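Local coordinates for chalcone-flavanone isomerase family protein (Arabidopsis thaliana, PDB 4DOO), which binds fatty acids, with a preference for saturated ones, in a chalcone-isomerase-like fold, and may take part in alpha-linolenic acid metabolism in the chloroplast, at residues G28-S33 with I40-F45; E109-R114 with L178-G183. All blocks are in the same frame, centred on the assembly; numbering follows the deposited sequence.

Contact 1. Residues G28-S33 with I40-F45; sequences GLRKKS and IDVYAF. With K (potassium ion), chain E; DAO (lauric acid), chain C; DAO (lauric acid), chain D.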
ATOM      1  N   GLY A  28      -1.277  -7.418  -5.970  1.00 15.12           N
ATOM      2  CA  GLY A  28      -0.684  -8.562  -5.304  1.00 15.32           C
ATOM      3  C   GLY A  28      -1.564  -9.203  -4.247  1.00 16.19           C
ATOM      4  O   GLY A  28      -2.730  -8.833  -4.077  1.00 14.40           O
ATOM      5  N   LEU A  29      -0.995 -10.175  -3.538  1.00 13.97           N
ATOM      6  CA  LEU A  29      -1.701 -10.890  -2.484  1.00 16.50           C
ATOM      7  C   LEU A  29      -0.896 -10.854  -1.192  1.00 16.55           C
ATOM      8  O   LEU A  29       0.328 -11.005  -1.207  1.00 14.73           O
ATOM      9  CB  LEU A  29      -1.923 -12.355  -2.880  1.00 16.11           C
ATOM     10  CG  LEU A  29      -2.797 -12.687  -4.090  1.00 21.42           C
ATOM     11  CD1 LEU A  29      -2.881 -14.204  -4.238  1.00 22.51           C
ATOM     12  CD2 LEU A  29      -4.190 -12.094  -3.910  1.00 24.91           C
ATOM     13  N   ARG A  30      -1.594 -10.638  -0.082  1.00 13.79           N
ATOM     14  CA  ARG A  30      -0.977 -10.615   1.237  1.00 12.89           C
ATOM     15  C   ARG A  30      -1.352 -11.966   1.817  1.00 17.18           C
ATOM     16  O   ARG A  30      -2.535 -12.251   2.033  1.00 15.54           O
ATOM     17  CB  ARG A  30      -1.569  -9.484   2.085  1.00 11.67           C
ATOM     18  CG  ARG A  30      -0.833  -9.159   3.386  1.00 17.12           C
ATOM     19  CD  ARG A  30      -1.179 -10.091   4.542  1.00 17.46           C
ATOM     20  NE  ARG A  30      -0.781  -9.492   5.817  1.00 17.49           N
ATOM     21  CZ  ARG A  30      -0.146 -10.138   6.788  1.00 18.32           C
ATOM     22  NH1 ARG A  30       0.171 -11.418   6.643  1.00 21.09           N
ATOM     23  NH2 ARG A  30       0.178  -9.499   7.906  1.00 21.41           N
ATOM     24  N   LYS A  31      -0.350 -12.803   2.046  1.00 17.92           N
ATOM     25  CA  LYS A  31      -0.586 -14.137   2.581  1.00 19.65           C
ATOM     26  C   LYS A  31      -0.145 -14.274   4.028  1.00 20.12           C
ATOM     27  O   LYS A  31       0.524 -13.401   4.579  1.00 16.27           O
ATOM     28  CB  LYS A  31       0.161 -15.174   1.739  1.00 24.96           C
ATOM     29  CG  LYS A  31      -0.242 -15.202   0.277  1.00 26.60           C
ATOM     30  CD  LYS A  31       0.698 -16.073  -0.541  1.00 32.07           C
ATOM     31  CE  LYS A  31       0.338 -16.020  -2.021  1.00 29.75           C
ATOM     32  NZ  LYS A  31       1.249 -16.859  -2.849  1.00 37.59           N
ATOM     33  N   LYS A  32      -0.542 -15.387   4.632  1.00 18.44           N
ATOM     34  CA  LYS A  32      -0.177 -15.719   5.997  1.00 20.84           C
ATOM     35  C   LYS A  32       0.410 -17.123   5.924  1.00 24.45           C
ATOM     36  O   LYS A  32      -0.272 -18.070   5.522  1.00 24.29           O
ATOM     37  CB  LYS A  32      -1.408 -15.716   6.903  1.00 24.81           C
ATOM     38  CG  LYS A  32      -1.169 -16.300   8.290  1.00 28.32           C
ATOM     39  CD  LYS A  32      -0.115 -15.530   9.066  1.00 33.19           C
ATOM     40  CE  LYS A  32       0.040 -16.097  10.472  1.00 36.67           C
ATOM     41  NZ  LYS A  32       1.072 -15.370  11.263  1.00 38.97           N
ATOM     42  N   SER A  33       1.681 -17.254   6.286  1.00 24.10           N
ATOM     43  CA  SER A  33       2.330 -18.556   6.250  1.00 25.69           C
ATOM     44  C   SER A  33       1.990 -19.335   7.508  1.00 26.93           C
ATOM     45  O   SER A  33       2.251 -18.882   8.623  1.00 23.29           O
ATOM     46  CB  SER A  33       3.850 -18.400   6.139  1.00 29.02           C
ATOM     47  OG  SER A  33       4.477 -19.663   5.979  1.00 30.18           O
ATOM     48  N   ILE A  40      -2.335 -19.266   3.662  1.00 20.04           N
ATOM     49  CA  ILE A  40      -3.649 -18.676   3.482  1.00 22.63           C
ATOM     50  C   ILE A  40      -3.540 -17.339   2.763  1.00 21.70           C
ATOM     51  O   ILE A  40      -2.650 -16.550   3.066  1.00 19.90           O
ATOM     52  CB  ILE A  40      -4.331 -18.427   4.845  1.00 26.62           C
ATOM     53  CG1 ILE A  40      -4.632 -19.761   5.532  1.00 31.01           C
ATOM     54  CG2 ILE A  40      -5.602 -17.614   4.650  1.00 28.86           C
ATOM     55  CD1 ILE A  40      -5.568 -20.662   4.750  1.00 32.68           C
ATOM     56  N   ASP A  41      -4.427 -17.102   1.798  1.00 20.67           N
ATOM     57  CA  ASP A  41      -4.456 -15.827   1.087  1.00 20.14           C
ATOM     58  C   ASP A  41      -5.375 -14.968   1.942  1.00 16.62           C
ATOM     59  O   ASP A  41      -6.567 -15.262   2.050  1.00 18.26           O
ATOM     60  CB  ASP A  41      -5.065 -15.977  -0.311  1.00 24.08           C
ATOM     61  CG  ASP A  41      -4.310 -16.966  -1.181  1.00 28.43           C
ATOM     62  OD1 ASP A  41      -3.065 -16.906  -1.209  1.00 29.29           O
ATOM     63  OD2 ASP A  41      -4.966 -17.797  -1.845  1.00 33.60           O
ATOM     64  N   VAL A  42      -4.834 -13.917   2.549  1.00 13.37           N
ATOM     65  CA  VAL A  42      -5.632 -13.063   3.424  1.00 13.85           C
ATOM     66  C   VAL A  42      -6.422 -12.012   2.661  1.00 16.10           C
ATOM     67  O   VAL A  42      -7.630 -11.874   2.859  1.00 16.65           O
ATOM     68  CB  VAL A  42      -4.750 -12.380   4.478  1.00 13.75           C
ATOM     69  CG1 VAL A  42      -5.622 -11.608   5.473  1.00 15.63           C
ATOM     70  CG2 VAL A  42      -3.928 -13.436   5.217  1.00 14.48           C
ATOM     71  N   TYR A  43      -5.740 -11.263   1.800  1.00 12.79           N
ATOM     72  CA  TYR A  43      -6.408 -10.251   0.995  1.00 13.35           C
ATOM     73  C   TYR A  43      -5.606  -9.913  -0.253  1.00 13.20           C
ATOM     74  O   TYR A  43      -4.404 -10.167  -0.319  1.00 13.08           O
ATOM     75  CB  TYR A  43      -6.670  -8.968   1.806  1.00 12.08           C
ATOM     76  CG  TYR A  43      -5.444  -8.227   2.334  1.00 11.86           C
ATOM     77  CD1 TYR A  43      -5.030  -8.377   3.658  1.00 10.79           C
ATOM     78  CD2 TYR A  43      -4.732  -7.342   1.520  1.00 10.01           C
ATOM     79  CE1 TYR A  43      -3.943  -7.655   4.163  1.00 14.41           C
ATOM     80  CE2 TYR A  43      -3.648  -6.622   2.008  1.00 13.49           C
ATOM     81  CZ  TYR A  43      -3.259  -6.778   3.332  1.00 15.26           C
ATOM     82  OH  TYR A  43      -2.214  -6.036   3.833  1.00 14.79           O
ATOM     83  N   ALA A  44      -6.295  -9.377  -1.256  1.00 12.48           N
ATOM     84  CA  ALA A  44      -5.652  -8.960  -2.491  1.00 12.83           C
ATOM     85  C   ALA A  44      -5.518  -7.453  -2.357  1.00 12.78           C
ATOM     86  O   ALA A  44      -6.342  -6.815  -1.697  1.00 11.50           O
ATOM     87  CB  ALA A  44      -6.524  -9.293  -3.688  1.00 11.20           C
ATOM     88  N   PHE A  45      -4.482  -6.879  -2.954  1.00 12.36           N
ATOM     89  CA  PHE A  45      -4.317  -5.434  -2.869  1.00 12.95           C
ATOM     90  C   PHE A  45      -3.871  -4.843  -4.195  1.00 12.80           C
ATOM     91  O   PHE A  45      -3.287  -5.531  -5.037  1.00  9.88           O
ATOM     92  CB  PHE A  45      -3.341  -5.063  -1.735  1.00 14.33           C
ATOM     93  CG  PHE A  45      -1.938  -5.578  -1.925  1.00 15.50           C
ATOM     94  CD1 PHE A  45      -1.012  -4.859  -2.683  1.00 14.37           C
ATOM     95  CD2 PHE A  45      -1.538  -6.777  -1.336  1.00 16.04           C
ATOM     96  CE1 PHE A  45       0.297  -5.327  -2.853  1.00 14.56           C
ATOM     97  CE2 PHE A  45      -0.236  -7.258  -1.498  1.00 17.08           C
ATOM     98  CZ  PHE A  45       0.685  -6.534  -2.257  1.00 15.31           C
TER
HETATM   99  K     K E 303       3.761 -22.249   5.248  1.00 26.54           K
HETATM  100  O1  DAO C 301      -0.534  -6.782   8.186  1.00 22.31           O
HETATM  101  O2  DAO C 301      -1.404  -6.863   6.161  1.00 17.68           O
HETATM  102  C1  DAO C 301      -0.981  -6.225   7.154  1.00 24.46           C
HETATM  103  C2  DAO C 301      -1.026  -4.714   7.112  1.00 24.33           C
HETATM  104  C3  DAO C 301      -2.469  -4.240   7.153  1.00 25.00           C
HETATM  105  C4  DAO C 301      -2.547  -2.714   7.306  1.00 23.86           C
HETATM  106  C5  DAO C 301      -3.966  -2.207   7.045  1.00 25.69           C
HETATM  107  C6  DAO C 301      -4.854  -2.374   8.275  1.00 26.06           C
HETATM  108  C7  DAO C 301      -6.320  -2.488   7.890  1.00 28.69           C
HETATM  109  C8  DAO C 301      -7.113  -3.106   9.031  1.00 31.63           C
HETATM  110  C9  DAO C 301      -8.548  -3.382   8.620  1.00 34.69           C
HETATM  111  C10 DAO C 301      -9.344  -3.924   9.803  1.00 39.34           C
HETATM  112  C11 DAO C 301     -10.817  -3.552   9.677  1.00 40.17           C
HETATM  113  C12 DAO C 301     -11.640  -4.268  10.726  1.00 40.29           C
HETATM  114  O1  DAO D 302      -5.048 -19.284  11.021  1.00 51.01           O
HETATM  115  O2  DAO D 302      -6.965 -18.246  10.716  1.00 52.82           O
HETATM  116  C1  DAO D 302      -5.723 -18.327  10.575  1.00 51.38           C
HETATM  117  C2  DAO D 302      -5.005 -17.222   9.832  1.00 48.58           C
HETATM  118  C3  DAO D 302      -4.740 -16.047  10.769  1.00 46.78           C
HETATM  119  C4  DAO D 302      -5.067 -14.723  10.091  1.00 44.23           C
HETATM  120  C5  DAO D 302      -3.798 -13.928   9.801  1.00 41.58           C
HETATM  121  C6  DAO D 302      -3.958 -12.474  10.220  1.00 37.19           C
HETATM  122  C7  DAO D 302      -3.680 -11.530   9.055  1.00 33.98           C
HETATM  123  C8  DAO D 302      -4.513 -10.262   9.181  1.00 32.24           C
HETATM  124  C9  DAO D 302      -3.900  -9.107   8.396  1.00 31.56           C
HETATM  125  C10 DAO D 302      -4.939  -8.478   7.468  1.00 31.51           C
HETATM  126  C11 DAO D 302      -5.263  -7.049   7.882  1.00 28.60           C
HETATM  127  C12 DAO D 302      -6.445  -6.514   7.100  1.00 30.03           C
HETATM  128  O   HOH W   1       4.820 -23.008   2.401  1.00 41.38           O
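Arg30 and Tyr43, cross-strand neighbours in a beta hairpin, are brought together by their torsions: the tyrosine ring stands between its own backbone N and carbonyl carbon (chi1 62°), which brings it under Arg30 CB, 3.5 Å from the ring centroid in a CH-pi contact. Arg30 runs out with CG trans to its N (chi1 -168°) and bends at chi2, carrying CG past the phenol carbon and the guanidinium beyond the ring. There it turns its edge to the chain C lauric acid: Arg30 NE reaches carboxylate O2 at 2.7 Å and Arg30 NH2 reaches O1 at 2.8 Å, both almost straight. Tyr43 OH gives O2 of the same ligand a second bond of 2.6 Å, in the plane of its ring. Arg30 NH1 is tied to Lys31 O at 2.9 Å, which limits rotation of the guanidinium. Beneath these groups the antiparallel ladder is interrupted by a classic bulge: Val42 and Tyr43 both face Arg30, whose O accepts from Val42 N at 2.9 Å and only weakly from Tyr43 N. At the bulge, Val42 CG1 lies 3.8 Å from C10 of the chain D lauric acid. Phe45 lays its ring face against Gly28. A two-pronged guanidinium reinforced by a phenol implies a site for a carboxylate, probably ionised, and Arg30 and Tyr43 are established dodecanoate-binding residues.

Contact 2. Residues E109-R114 with L178-G183; sequences ESVGNR and LDLYIG. With DAO (lauric acid), chain C.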
ATOM      1  N   GLU A 109       1.571  -5.707  14.569  1.00 19.11           N
ATOM      2  CA  GLU A 109       2.897  -6.293  14.428  1.00 23.56           C
ATOM      3  C   GLU A 109       3.587  -5.819  13.144  1.00 22.74           C
ATOM      4  O   GLU A 109       4.720  -5.336  13.186  1.00 21.61           O
ATOM      5  CB  GLU A 109       2.811  -7.822  14.416  1.00 26.18           C
ATOM      6  CG  GLU A 109       4.159  -8.515  14.574  1.00 31.96           C
ATOM      7  CD  GLU A 109       4.031 -10.021  14.742  1.00 35.04           C
ATOM      8  OE1 GLU A 109       3.636 -10.701  13.770  1.00 40.36           O
ATOM      9  OE2 GLU A 109       4.319 -10.527  15.849  1.00 34.58           O
ATOM     10  N   SER A 110       2.905  -5.953  12.007  1.00 20.83           N
ATOM     11  CA  SER A 110       3.486  -5.548  10.725  1.00 22.09           C
ATOM     12  C   SER A 110       3.784  -4.050  10.678  1.00 21.23           C
ATOM     13  O   SER A 110       4.897  -3.639  10.350  1.00 19.35           O
ATOM     14  CB  SER A 110       2.549  -5.931   9.572  1.00 24.52           C
ATOM     15  OG  SER A 110       1.303  -5.273   9.684  1.00 24.43           O
ATOM     16  N   VAL A 111       2.791  -3.232  11.006  1.00 21.20           N
ATOM     17  CA  VAL A 111       2.988  -1.789  11.001  1.00 22.87           C
ATOM     18  C   VAL A 111       3.980  -1.422  12.103  1.00 25.11           C
ATOM     19  O   VAL A 111       4.848  -0.570  11.912  1.00 23.55           O
ATOM     20  CB  VAL A 111       1.653  -1.046  11.222  1.00 22.84           C
ATOM     21  CG1 VAL A 111       1.903   0.448  11.366  1.00 22.67           C
ATOM     22  CG2 VAL A 111       0.716  -1.308  10.042  1.00 19.85           C
ATOM     23  N   GLY A 112       3.854  -2.082  13.252  1.00 24.92           N
ATOM     24  CA  GLY A 112       4.756  -1.825  14.361  1.00 26.14           C
ATOM     25  C   GLY A 112       6.206  -2.094  13.996  1.00 25.43           C
ATOM     26  O   GLY A 112       7.088  -1.289  14.301  1.00 29.75           O
ATOM     27  N   ASN A 113       6.452  -3.228  13.347  1.00 21.37           N
ATOM     28  CA  ASN A 113       7.795  -3.614  12.916  1.00 24.25           C
ATOM     29  C   ASN A 113       8.407  -2.506  12.063  1.00 25.61           C
ATOM     30  O   ASN A 113       9.587  -2.172  12.204  1.00 22.16           O
ATOM     31  CB  ASN A 113       7.729  -4.929  12.114  1.00 26.71           C
ATOM     32  CG  ASN A 113       9.054  -5.288  11.425  1.00 32.28           C
ATOM     33  OD1 ASN A 113       9.434  -4.687  10.414  1.00 31.10           O
ATOM     34  ND2 ASN A 113       9.756  -6.280  11.972  1.00 31.83           N
ATOM     35  N   ARG A 114       7.595  -1.922  11.189  1.00 23.07           N
ATOM     36  CA  ARG A 114       8.075  -0.863  10.312  1.00 23.41           C
ATOM     37  C   ARG A 114       8.281   0.470  11.022  1.00 23.71           C
ATOM     38  O   ARG A 114       9.238   1.189  10.724  1.00 24.94           O
ATOM     39  CB  ARG A 114       7.127  -0.701   9.122  1.00 26.06           C
ATOM     40  CG  ARG A 114       7.161  -1.875   8.143  1.00 26.25           C
ATOM     41  CD  ARG A 114       8.557  -2.077   7.558  1.00 28.37           C
ATOM     42  NE  ARG A 114       8.587  -3.054   6.471  1.00 30.18           N
ATOM     43  CZ  ARG A 114       8.467  -4.369   6.629  1.00 29.72           C
ATOM     44  NH1 ARG A 114       8.303  -4.889   7.837  1.00 33.01           N
ATOM     45  NH2 ARG A 114       8.516  -5.168   5.573  1.00 30.35           N
ATOM     46  N   LEU A 178       3.290   2.062   3.589  1.00 19.05           N
ATOM     47  CA  LEU A 178       3.655   1.864   2.189  1.00 17.04           C
ATOM     48  C   LEU A 178       4.825   0.905   2.032  1.00 15.12           C
ATOM     49  O   LEU A 178       4.897   0.170   1.052  1.00 16.72           O
ATOM     50  CB  LEU A 178       4.017   3.193   1.530  1.00 20.33           C
ATOM     51  CG  LEU A 178       2.874   4.133   1.158  1.00 24.48           C
ATOM     52  CD1 LEU A 178       3.445   5.430   0.600  1.00 29.73           C
ATOM     53  CD2 LEU A 178       1.974   3.458   0.128  1.00 26.93           C
ATOM     54  N   ASP A 179       5.743   0.909   2.995  1.00 17.20           N
ATOM     55  CA  ASP A 179       6.912   0.035   2.914  1.00 17.76           C
ATOM     56  C   ASP A 179       6.534  -1.441   2.909  1.00 16.26           C
ATOM     57  O   ASP A 179       7.269  -2.270   2.373  1.00 17.04           O
ATOM     58  CB  ASP A 179       7.884   0.319   4.068  1.00 21.78           C
ATOM     59  CG  ASP A 179       9.248  -0.319   3.848  1.00 24.68           C
ATOM     60  OD1 ASP A 179       9.547  -1.352   4.487  1.00 25.11           O
ATOM     61  OD2 ASP A 179      10.015   0.210   3.016  1.00 22.48           O
ATOM     62  N   LEU A 180       5.389  -1.768   3.502  1.00 15.57           N
ATOM     63  CA  LEU A 180       4.926  -3.152   3.556  1.00 15.27           C
ATOM     64  C   LEU A 180       4.566  -3.676   2.176  1.00 13.40           C
ATOM     65  O   LEU A 180       4.649  -4.874   1.916  1.00 14.86           O
ATOM     66  CB  LEU A 180       3.682  -3.270   4.446  1.00 14.31           C
ATOM     67  CG  LEU A 180       3.861  -3.003   5.938  1.00 16.28           C
ATOM     68  CD1 LEU A 180       2.499  -3.031   6.631  1.00 18.45           C
ATOM     69  CD2 LEU A 180       4.798  -4.055   6.527  1.00 17.15           C
ATOM     70  N   TYR A 181       4.147  -2.767   1.302  1.00 13.95           N
ATOM     71  CA  TYR A 181       3.725  -3.135  -0.041  1.00 13.44           C
ATOM     72  C   TYR A 181       4.749  -2.878  -1.148  1.00 15.55           C
ATOM     73  O   TYR A 181       4.860  -3.668  -2.087  1.00 16.80           O
ATOM     74  CB  TYR A 181       2.420  -2.394  -0.367  1.00 11.92           C
ATOM     75  CG  TYR A 181       1.309  -2.667   0.632  1.00 10.62           C
ATOM     76  CD1 TYR A 181       0.556  -3.842   0.568  1.00 15.24           C
ATOM     77  CD2 TYR A 181       1.046  -1.769   1.665  1.00 13.01           C
ATOM     78  CE1 TYR A 181      -0.435  -4.117   1.517  1.00 12.15           C
ATOM     79  CE2 TYR A 181       0.062  -2.031   2.618  1.00 15.80           C
ATOM     80  CZ  TYR A 181      -0.672  -3.204   2.539  1.00 17.58           C
ATOM     81  OH  TYR A 181      -1.636  -3.460   3.491  1.00 16.58           O
ATOM     82  N   ILE A 182       5.502  -1.790  -1.031  1.00 16.46           N
ATOM     83  CA  ILE A 182       6.475  -1.430  -2.063  1.00 17.53           C
ATOM     84  C   ILE A 182       7.917  -1.281  -1.569  1.00 21.46           C
ATOM     85  O   ILE A 182       8.766  -0.725  -2.268  1.00 26.88           O
ATOM     86  CB  ILE A 182       6.022  -0.113  -2.762  1.00 16.76           C
ATOM     87  CG1 ILE A 182       4.617  -0.303  -3.333  1.00 18.16           C
ATOM     88  CG2 ILE A 182       6.968   0.264  -3.899  1.00 23.66           C
ATOM     89  CD1 ILE A 182       4.515  -1.437  -4.338  1.00 21.53           C
ATOM     90  N   GLY A 183       8.202  -1.803  -0.381  1.00 20.11           N
ATOM     91  CA  GLY A 183       9.542  -1.699   0.171  1.00 19.50           C
ATOM     92  C   GLY A 183      10.464  -2.869  -0.131  1.00 20.76           C
ATOM     93  O   GLY A 183      10.157  -3.728  -0.960  1.00 18.76           O
TER
HETATM   94  O1  DAO C 301      -0.534  -6.782   8.186  1.00 22.31           O
HETATM   95  O2  DAO C 301      -1.404  -6.863   6.161  1.00 17.68           O
HETATM   96  C1  DAO C 301      -0.981  -6.225   7.154  1.00 24.46           C
HETATM   97  C2  DAO C 301      -1.026  -4.714   7.112  1.00 24.33           C
HETATM   98  C3  DAO C 301      -2.469  -4.240   7.153  1.00 25.00           C
HETATM   99  C4  DAO C 301      -2.547  -2.714   7.306  1.00 23.86           C
HETATM  100  C5  DAO C 301      -3.966  -2.207   7.045  1.00 25.69           C
HETATM  101  C6  DAO C 301      -4.854  -2.374   8.275  1.00 26.06           C
HETATM  102  C7  DAO C 301      -6.320  -2.488   7.890  1.00 28.69           C
HETATM  103  C8  DAO C 301      -7.113  -3.106   9.031  1.00 31.63           C
HETATM  104  C9  DAO C 301      -8.548  -3.382   8.620  1.00 34.69           C
HETATM  105  C10 DAO C 301      -9.344  -3.924   9.803  1.00 39.34           C
HETATM  106  C11 DAO C 301     -10.817  -3.552   9.677  1.00 40.17           C
HETATM  107  C12 DAO C 301     -11.640  -4.268  10.726  1.00 40.29           C
HETATM  108  O   HOH W   2      10.087  -3.742   3.154  1.00 40.01           O
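Segments 109-114 and 178-182, on helices 100-118 and 171-182, cross at 99°, their axes no closer than 10.1 Å, so a few side chains must bridge the gap. Leu180 does most of this, pushing both methyls toward the other helix. Its CD2 lies over the centre of the Arg114 guanidinium, 3.7 Å from CZ, and also touches the arginine's CG; Leu180 CD1 turns to Val111 CG2, 4.2 Å away, and to C2 of the chain C lauric acid. Arg114, bent at chi2 (-60°), offers NE to Asp179 OD1 in a 2.8 Å salt bridge that uses the anti lone pair, with the two flat groups 65° apart. A water takes a bond from Arg114 NH2 and gives one to the same OD1, closing a small ring. With Arg114 replaced by alanine, buried Asp179 would probably lose its close charge partner and Leu180 CD2 the guanidinium face lying over it. One turn earlier on the helix, Ser110 OG donates to O1 of that lauric acid at 2.8 Å. The crossing thus divides its chemistry: an ion pair and water join the helices, while Leu180 lies between that ion pair and the carboxylate to which Ser110 donates.

Contact 1 comes first along the chain, in the hairpin of strands 22-33 and 39-50 within the antiparallel sheet; contact 2 follows, joining two helices from distant parts of the sequence. Their centres are 14 Å apart, and both lie in the chalcone-isomerase-like region. They meet directly: Tyr43 OH and Tyr181 OH are 2.7 Å apart, probably hydrogen-bonded, and Phe45 packs edge-to-face with Tyr181. Between sheet and helices lies one lauric acid, its carboxylate held by residues from 28-33, 40-45 and 109-114, while 178-183 lines the pocket. The pair illustrates how a ligand site can be assembled at a sheet-helix interface from segments far apart in sequence.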